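PDB 6G94: probable Ni/Fe-hydrogenase 1 B-type cytochrome subunit from Escherichia coli K-12, which probably serves as the membrane-bound b-type cytochrome of hydrogenase 1, binding haem and carrying electrons at the inner membrane. Local coordinates for residues F64-I78 with F137-Y151. Numbering follows the deposited sequence.
With HEM (protoporphyrin IX containing Fe), chain B.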
loop_
_atom_site.group_PDB
_atom_site.type_symbol
_atom_site.label_atom_id
_atom_site.label_comp_id
_atom_site.label_asym_id
_atom_site.label_seq_id
_atom_site.Cartn_x
_atom_site.Cartn_y
_atom_site.Cartn_z
ATOM N N PHE I 64 -21.088 29.049 13.055
ATOM C CA PHE I 64 -22.329 29.060 13.850
ATOM C C PHE I 64 -22.319 30.138 14.929
ATOM O O PHE I 64 -23.358 30.718 15.263
ATOM C CB PHE I 64 -22.587 27.693 14.489
ATOM C CG PHE I 64 -22.565 26.549 13.520
ATOM C CD1 PHE I 64 -22.902 26.735 12.181
ATOM C CD2 PHE I 64 -22.213 25.276 13.951
ATOM C CE1 PHE I 64 -22.868 25.685 11.282
ATOM C CE2 PHE I 64 -22.182 24.207 13.059
ATOM C CZ PHE I 64 -22.511 24.414 11.723
ATOM N N SER I 65 -21.129 30.408 15.460
ATOM C CA SER I 65 -20.994 31.261 16.627
ATOM C C SER I 65 -20.772 32.705 16.167
ATOM O O SER I 65 -21.203 33.647 16.849
ATOM C CB SER I 65 -19.922 30.719 17.598
ATOM O OG SER I 65 -18.628 30.792 17.049
ATOM N N ALA I 66 -20.170 32.882 14.985
ATOM C CA ALA I 66 -20.201 34.185 14.295
ATOM C C ALA I 66 -21.632 34.548 13.925
ATOM O O ALA I 66 -22.027 35.698 13.974
ATOM C CB ALA I 66 -19.309 34.192 13.067
ATOM N N GLY I 67 -22.412 33.541 13.587
ATOM C CA GLY I 67 -23.806 33.738 13.282
ATOM C C GLY I 67 -24.621 34.053 14.507
ATOM O O GLY I 67 -25.687 34.638 14.403
ATOM N N MET I 68 -24.124 33.653 15.673
ATOM C CA MET I 68 -24.766 33.984 16.941
ATOM C C MET I 68 -24.553 35.456 17.217
ATOM O O MET I 68 -25.518 36.210 17.353
ATOM C CB MET I 68 -24.217 33.125 18.086
ATOM C CG MET I 68 -24.625 31.660 18.014
ATOM S SD MET I 68 -26.346 31.407 18.481
ATOM C CE MET I 68 -26.470 29.618 18.491
ATOM N N VAL I 69 -23.280 35.852 17.268
ATOM C CA VAL I 69 -22.882 37.253 17.487
ATOM C C VAL I 69 -23.570 38.183 16.483
ATOM O O VAL I 69 -24.232 39.153 16.882
ATOM C CB VAL I 69 -21.347 37.448 17.420
ATOM C CG1 VAL I 69 -20.992 38.911 17.634
ATOM C CG2 VAL I 69 -20.647 36.582 18.455
ATOM N N PHE I 70 -23.398 37.871 15.197
ATOM C CA PHE I 70 -24.052 38.589 14.111
ATOM C C PHE I 70 -25.535 38.773 14.365
ATOM O O PHE I 70 -26.040 39.870 14.225
ATOM C CB PHE I 70 -23.852 37.866 12.779
ATOM C CG PHE I 70 -24.601 38.483 11.643
ATOM C CD1 PHE I 70 -24.074 39.588 10.969
ATOM C CD2 PHE I 70 -25.838 37.978 11.246
ATOM C CE1 PHE I 70 -24.767 40.181 9.920
ATOM C CE2 PHE I 70 -26.532 38.557 10.195
ATOM C CZ PHE I 70 -25.993 39.657 9.529
ATOM N N THR I 71 -26.226 37.701 14.732
ATOM C CA THR I 71 -27.676 37.744 14.954
ATOM C C THR I 71 -28.065 38.702 16.079
ATOM O O THR I 71 -29.007 39.481 15.943
ATOM C CB THR I 71 -28.251 36.346 15.262
ATOM O OG1 THR I 71 -27.994 35.485 14.154
ATOM C CG2 THR I 71 -29.745 36.397 15.459
ATOM N N VAL I 72 -27.347 38.618 17.195
ATOM C CA VAL I 72 -27.591 39.470 18.357
ATOM C C VAL I 72 -27.402 40.947 17.985
ATOM O O VAL I 72 -28.317 41.767 18.149
ATOM C CB VAL I 72 -26.697 39.047 19.551
ATOM C CG1 VAL I 72 -26.527 40.179 20.549
ATOM C CG2 VAL I 72 -27.299 37.835 20.252
ATOM N N VAL I 73 -26.220 41.271 17.465
ATOM C CA VAL I 73 -25.891 42.633 17.086
ATOM C C VAL I 73 -26.895 43.182 16.084
ATOM O O VAL I 73 -27.415 44.262 16.290
ATOM C CB VAL I 73 -24.443 42.747 16.566
ATOM C CG1 VAL I 73 -24.154 44.145 16.038
ATOM C CG2 VAL I 73 -23.464 42.411 17.677
ATOM N N LEU I 74 -27.164 42.434 15.012
ATOM C CA LEU I 74 -28.128 42.821 13.979
ATOM C C LEU I 74 -29.498 43.168 14.556
ATOM O O LEU I 74 -30.093 44.159 14.149
ATOM C CB LEU I 74 -28.263 41.698 12.948
ATOM C CG LEU I 74 -28.933 41.824 11.568
ATOM C CD1 LEU I 74 -30.408 41.426 11.630
ATOM C CD2 LEU I 74 -28.724 43.207 10.969
ATOM N N LEU I 75 -29.995 42.366 15.486
ATOM C CA LEU I 75 -31.329 42.569 16.023
ATOM C C LEU I 75 -31.446 43.703 16.976
ATOM O O LEU I 75 -32.483 44.329 17.018
ATOM C CB LEU I 75 -31.881 41.312 16.676
ATOM C CG LEU I 75 -32.352 40.272 15.671
ATOM C CD1 LEU I 75 -32.190 38.889 16.281
ATOM C CD2 LEU I 75 -33.792 40.536 15.237
ATOM N N MET I 76 -30.408 43.966 17.751
ATOM C CA MET I 76 -30.428 45.157 18.591
ATOM C C MET I 76 -30.281 46.414 17.689
ATOM O O MET I 76 -31.022 47.376 17.827
ATOM C CB MET I 76 -29.410 45.056 19.743
ATOM C CG MET I 76 -27.941 45.059 19.331
ATOM S SD MET I 76 -26.739 45.384 20.651
ATOM C CE MET I 76 -25.793 46.755 19.980
ATOM N N ARG I 77 -29.370 46.342 16.731
ATOM C CA ARG I 77 -29.126 47.394 15.769
ATOM C C ARG I 77 -30.378 47.710 14.920
ATOM O O ARG I 77 -30.542 48.827 14.436
ATOM C CB ARG I 77 -27.932 46.971 14.917
ATOM C CG ARG I 77 -27.444 47.966 13.912
ATOM C CD ARG I 77 -26.071 47.585 13.429
ATOM N NE ARG I 77 -25.686 48.467 12.336
ATOM C CZ ARG I 77 -25.257 48.067 11.141
ATOM N NH1 ARG I 77 -25.137 46.773 10.856
ATOM N NH2 ARG I 77 -24.946 48.974 10.212
ATOM N N ILE I 78 -31.264 46.732 14.758
ATOM C CA ILE I 78 -32.515 46.940 14.037
ATOM C C ILE I 78 -33.555 47.491 14.982
ATOM O O ILE I 78 -34.354 48.337 14.620
ATOM C CB ILE I 78 -33.016 45.647 13.339
ATOM C CG1 ILE I 78 -32.347 45.495 11.969
ATOM C CG2 ILE I 78 -34.531 45.607 13.162
ATOM C CD1 ILE I 78 -32.671 44.202 11.249
ATOM N N PHE I 137 -30.711 44.696 4.890
ATOM C CA PHE I 137 -31.140 44.250 6.199
ATOM C C PHE I 137 -32.212 43.190 6.103
ATOM O O PHE I 137 -32.467 42.490 7.045
ATOM C CB PHE I 137 -31.640 45.425 7.025
ATOM C CG PHE I 137 -30.541 46.193 7.713
ATOM C CD1 PHE I 137 -29.438 45.544 8.266
ATOM C CD2 PHE I 137 -30.616 47.564 7.816
ATOM C CE1 PHE I 137 -28.432 46.245 8.893
ATOM C CE2 PHE I 137 -29.621 48.272 8.448
ATOM C CZ PHE I 137 -28.530 47.613 8.989
ATOM N N LEU I 138 -32.844 43.092 4.955
ATOM C CA LEU I 138 -33.853 42.094 4.737
ATOM C C LEU I 138 -33.205 40.769 4.398
ATOM O O LEU I 138 -33.728 39.728 4.726
ATOM C CB LEU I 138 -34.758 42.528 3.594
ATOM C CG LEU I 138 -35.976 41.653 3.345
ATOM C CD1 LEU I 138 -36.827 41.580 4.590
ATOM C CD2 LEU I 138 -36.789 42.215 2.206
ATOM N N MET I 139 -32.066 40.826 3.731
ATOM C CA MET I 139 -31.304 39.649 3.382
ATOM C C MET I 139 -30.744 39.049 4.684
ATOM O O MET I 139 -31.008 37.892 4.970
ATOM C CB MET I 139 -30.158 39.991 2.451
ATOM C CG MET I 139 -30.581 40.235 1.018
ATOM S SD MET I 139 -31.087 38.696 0.263
ATOM C CE MET I 139 -32.838 38.625 0.630
ATOM N N SER I 140 -29.992 39.849 5.464
ATOM C CA SER I 140 -29.431 39.475 6.746
ATOM C C SER I 140 -30.425 38.696 7.587
ATOM O O SER I 140 -30.048 37.725 8.214
ATOM C CB SER I 140 -28.977 40.724 7.496
ATOM O OG SER I 140 -28.050 41.464 6.718
ATOM N N VAL I 141 -31.687 39.113 7.581
ATOM C CA VAL I 141 -32.712 38.468 8.390
ATOM C C VAL I 141 -33.122 37.162 7.754
ATOM O O VAL I 141 -33.469 36.200 8.446
ATOM C CB VAL I 141 -33.930 39.389 8.592
ATOM C CG1 VAL I 141 -35.098 38.640 9.206
ATOM C CG2 VAL I 141 -33.548 40.569 9.480
ATOM N N PHE I 142 -33.039 37.119 6.432
ATOM C CA PHE I 142 -33.317 35.903 5.683
ATOM C C PHE I 142 -32.178 34.913 5.938
ATOM O O PHE I 142 -32.419 33.727 6.188
ATOM C CB PHE I 142 -33.489 36.212 4.183
ATOM C CG PHE I 142 -33.788 34.998 3.341
ATOM C CD1 PHE I 142 -35.046 34.379 3.399
ATOM C CD2 PHE I 142 -32.806 34.451 2.511
ATOM C CE1 PHE I 142 -35.320 33.245 2.645
ATOM C CE2 PHE I 142 -33.078 33.321 1.755
ATOM C CZ PHE I 142 -34.335 32.725 1.815
ATOM N N MET I 143 -30.945 35.419 5.914
ATOM C CA MET I 143 -29.759 34.629 6.237
ATOM C C MET I 143 -29.752 34.083 7.674
ATOM O O MET I 143 -28.966 33.184 8.013
ATOM C CB MET I 143 -28.503 35.456 5.974
ATOM C CG MET I 143 -28.229 35.622 4.504
ATOM S SD MET I 143 -28.225 34.012 3.696
ATOM C CE MET I 143 -26.491 33.607 3.827
ATOM N N ILE I 144 -30.637 34.633 8.505
ATOM C CA ILE I 144 -30.755 34.264 9.908
ATOM C C ILE I 144 -31.881 33.252 10.049
ATOM O O ILE I 144 -31.688 32.203 10.681
ATOM C CB ILE I 144 -30.975 35.498 10.823
ATOM C CG1 ILE I 144 -29.636 36.245 11.035
ATOM C CG2 ILE I 144 -31.620 35.086 12.152
ATOM C CD1 ILE I 144 -29.734 37.603 11.717
ATOM N N ILE I 145 -33.040 33.565 9.460
ATOM C CA ILE I 145 -34.175 32.643 9.467
ATOM C C ILE I 145 -33.791 31.308 8.826
ATOM O O ILE I 145 -34.088 30.257 9.382
ATOM C CB ILE I 145 -35.397 33.234 8.755
ATOM C CG1 ILE I 145 -35.885 34.462 9.493
ATOM C CG2 ILE I 145 -36.533 32.230 8.705
ATOM C CD1 ILE I 145 -36.770 35.335 8.639
ATOM N N THR I 146 -33.113 31.364 7.677
ATOM C CA THR I 146 -32.637 30.165 6.991
ATOM C C THR I 146 -31.448 29.508 7.697
ATOM O O THR I 146 -31.407 28.284 7.832
ATOM C CB THR I 146 -32.281 30.422 5.500
ATOM O OG1 THR I 146 -31.113 31.245 5.382
ATOM C CG2 THR I 146 -33.438 31.064 4.769
ATOM N N GLY I 147 -30.480 30.323 8.125
ATOM C CA GLY I 147 -29.282 29.846 8.816
ATOM C C GLY I 147 -29.577 29.099 10.106
ATOM O O GLY I 147 -28.907 28.111 10.413
ATOM N N PHE I 148 -30.594 29.559 10.843
ATOM C CA PHE I 148 -31.002 28.937 12.102
ATOM C C PHE I 148 -31.891 27.729 11.911
ATOM O O PHE I 148 -31.925 26.842 12.768
ATOM C CB PHE I 148 -31.703 29.939 13.021
ATOM C CG PHE I 148 -30.776 30.609 13.972
ATOM C CD1 PHE I 148 -30.269 29.919 15.053
ATOM C CD2 PHE I 148 -30.370 31.908 13.761
ATOM C CE1 PHE I 148 -29.379 30.512 15.920
ATOM C CE2 PHE I 148 -29.485 32.519 14.626
ATOM C CZ PHE I 148 -28.986 31.816 15.708
ATOM N N ALA I 149 -32.610 27.697 10.803
ATOM C CA ALA I 149 -33.449 26.550 10.486
ATOM C C ALA I 149 -32.542 25.351 10.315
ATOM O O ALA I 149 -32.896 24.258 10.706
ATOM C CB ALA I 149 -34.276 26.789 9.239
ATOM N N LEU I 150 -31.371 25.569 9.727
ATOM C CA LEU I 150 -30.368 24.532 9.602
ATOM C C LEU I 150 -29.703 24.142 10.911
ATOM O O LEU I 150 -29.549 22.971 11.202
ATOM C CB LEU I 150 -29.288 24.964 8.631
ATOM C CG LEU I 150 -29.706 25.153 7.198
ATOM C CD1 LEU I 150 -28.532 25.690 6.404
ATOM C CD2 LEU I 150 -30.227 23.843 6.638
ATOM N N TYR I 151 -29.302 25.135 11.685
ATOM C CA TYR I 151 -28.622 24.937 12.954
ATOM C C TYR I 151 -29.463 24.272 14.064
ATOM O O TYR I 151 -28.977 23.426 14.795
ATOM C CB TYR I 151 -28.010 26.269 13.406
ATOM C CG TYR I 151 -27.261 26.204 14.698
ATOM C CD1 TYR I 151 -27.927 26.343 15.904
ATOM C CD2 TYR I 151 -25.892 26.002 14.732
ATOM C CE1 TYR I 151 -27.262 26.273 17.115
ATOM C CE2 TYR I 151 -25.213 25.937 15.942
ATOM C CZ TYR I 151 -25.903 26.075 17.127
ATOM O OH TYR I 151 -25.264 26.014 18.333
HETATM C CHA HEM B . -23.916 27.378 5.955
HETATM C CHB HEM B . -22.994 31.914 4.790
HETATM C CHC HEM B . -25.658 33.411 8.499
HETATM C CHD HEM B . -26.055 28.862 9.994
HETATM C C1A HEM B . -23.557 28.501 5.283
HETATM C C2A HEM B . -23.136 28.484 3.951
HETATM C C3A HEM B . -22.880 29.757 3.607
HETATM C C4A HEM B . -23.135 30.555 4.733
HETATM C CMA HEM B . -22.388 30.211 2.254
HETATM C CAA HEM B . -22.968 27.260 3.081
HETATM C CBA HEM B . -24.264 26.803 2.441
HETATM C CGA HEM B . -24.004 25.602 1.589
HETATM O O1A HEM B . -23.341 25.629 0.546
HETATM O O2A HEM B . -24.482 24.519 1.934
HETATM C C1B HEM B . -23.679 32.724 5.705
HETATM C C2B HEM B . -23.717 34.144 5.616
HETATM C C3B HEM B . -24.482 34.555 6.654
HETATM C C4B HEM B . -24.883 33.354 7.370
HETATM C CMB HEM B . -23.050 35.000 4.565
HETATM C CAB HEM B . -24.887 35.904 7.067
HETATM C CBB HEM B . -24.350 36.984 6.532
HETATM C C1C HEM B . -25.951 32.297 9.275
HETATM C C2C HEM B . -26.571 32.330 10.526
HETATM C C3C HEM B . -26.687 31.036 10.939
HETATM C C4C HEM B . -26.130 30.219 9.933
HETATM C CMC HEM B . -27.059 33.546 11.275
HETATM C CAC HEM B . -27.294 30.606 12.214
HETATM C CBC HEM B . -26.586 29.917 13.098
HETATM C C1D HEM B . -25.531 28.112 8.963
HETATM C C2D HEM B . -25.600 26.659 9.004
HETATM C C3D HEM B . -24.990 26.226 7.872
HETATM C C4D HEM B . -24.575 27.445 7.161
HETATM C CMD HEM B . -26.219 25.865 10.128
HETATM C CAD HEM B . -24.762 24.807 7.378
HETATM C CBD HEM B . -24.041 23.938 8.404
HETATM C CGD HEM B . -23.708 22.546 7.932
HETATM O O1D HEM B . -24.576 21.670 7.826
HETATM O O2D HEM B . -22.545 22.245 7.658
HETATM N NA HEM B . -23.587 29.781 5.750
HETATM N NB HEM B . -24.375 32.301 6.757
HETATM N NC HEM B . -25.645 31.016 8.964
HETATM N ND HEM B . -24.923 28.544 7.848
HETATM FE FE HEM B . -24.627 30.294 7.332
#
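Tyr151 turns its ring edge toward the face of Phe64 in an offset edge-to-face pair, the planes at 70°. The ring centroids are 5.3 Å apart. CG of Tyr151 lies anti to the backbone N (chi1 -179°), which carries the ring across to helix 55-83. Its hydroxyl bonds to an acidic side chain of another protein's chain. Next comes a Met-aromatic contact: Met68 SD lies at the edge of the Phe148 ring, 3.9 Å from CZ, while the bend in the Met68 chain helps bring its CE beside the Tyr151 ring. Thr71 OG1 reaches the edge of the Phe148 ring, 3.4 Å from Phe148 CE2. One face of Phe148 covers the haem vinyl carbon CAC, so an alanine here would probably strip the ring face from that carbon and leave Met68 SD without the ring edge it meets, though Met68 CE would keep Tyr151. The two predicted transmembrane helices, their segments inclined at 136° between N-to-C directions, thus form part of a haem pocket within a cytochrome b561-type helical bundle; Gly67 and Gly147 pass close to the porphyrin, Gly147 O lying 3.0 Å from haem CHD. Apolar packing continues from the haem edge: Ile144, which also meets haem CMC, sets CD1 3.7 Å from Phe70 CE2. Leu74 enters as a knob among Phe137, Ser140, Val141 and Ile144, its CD2 3.6 Å from Phe137 CD1. Beyond it, the extended Arg77 presents a guanidinium face to the edge of the Phe137 ring, with Arg77 NH1 3.9 Å from Phe137 CE1, while Arg77 also touches His22 of helix 20-40.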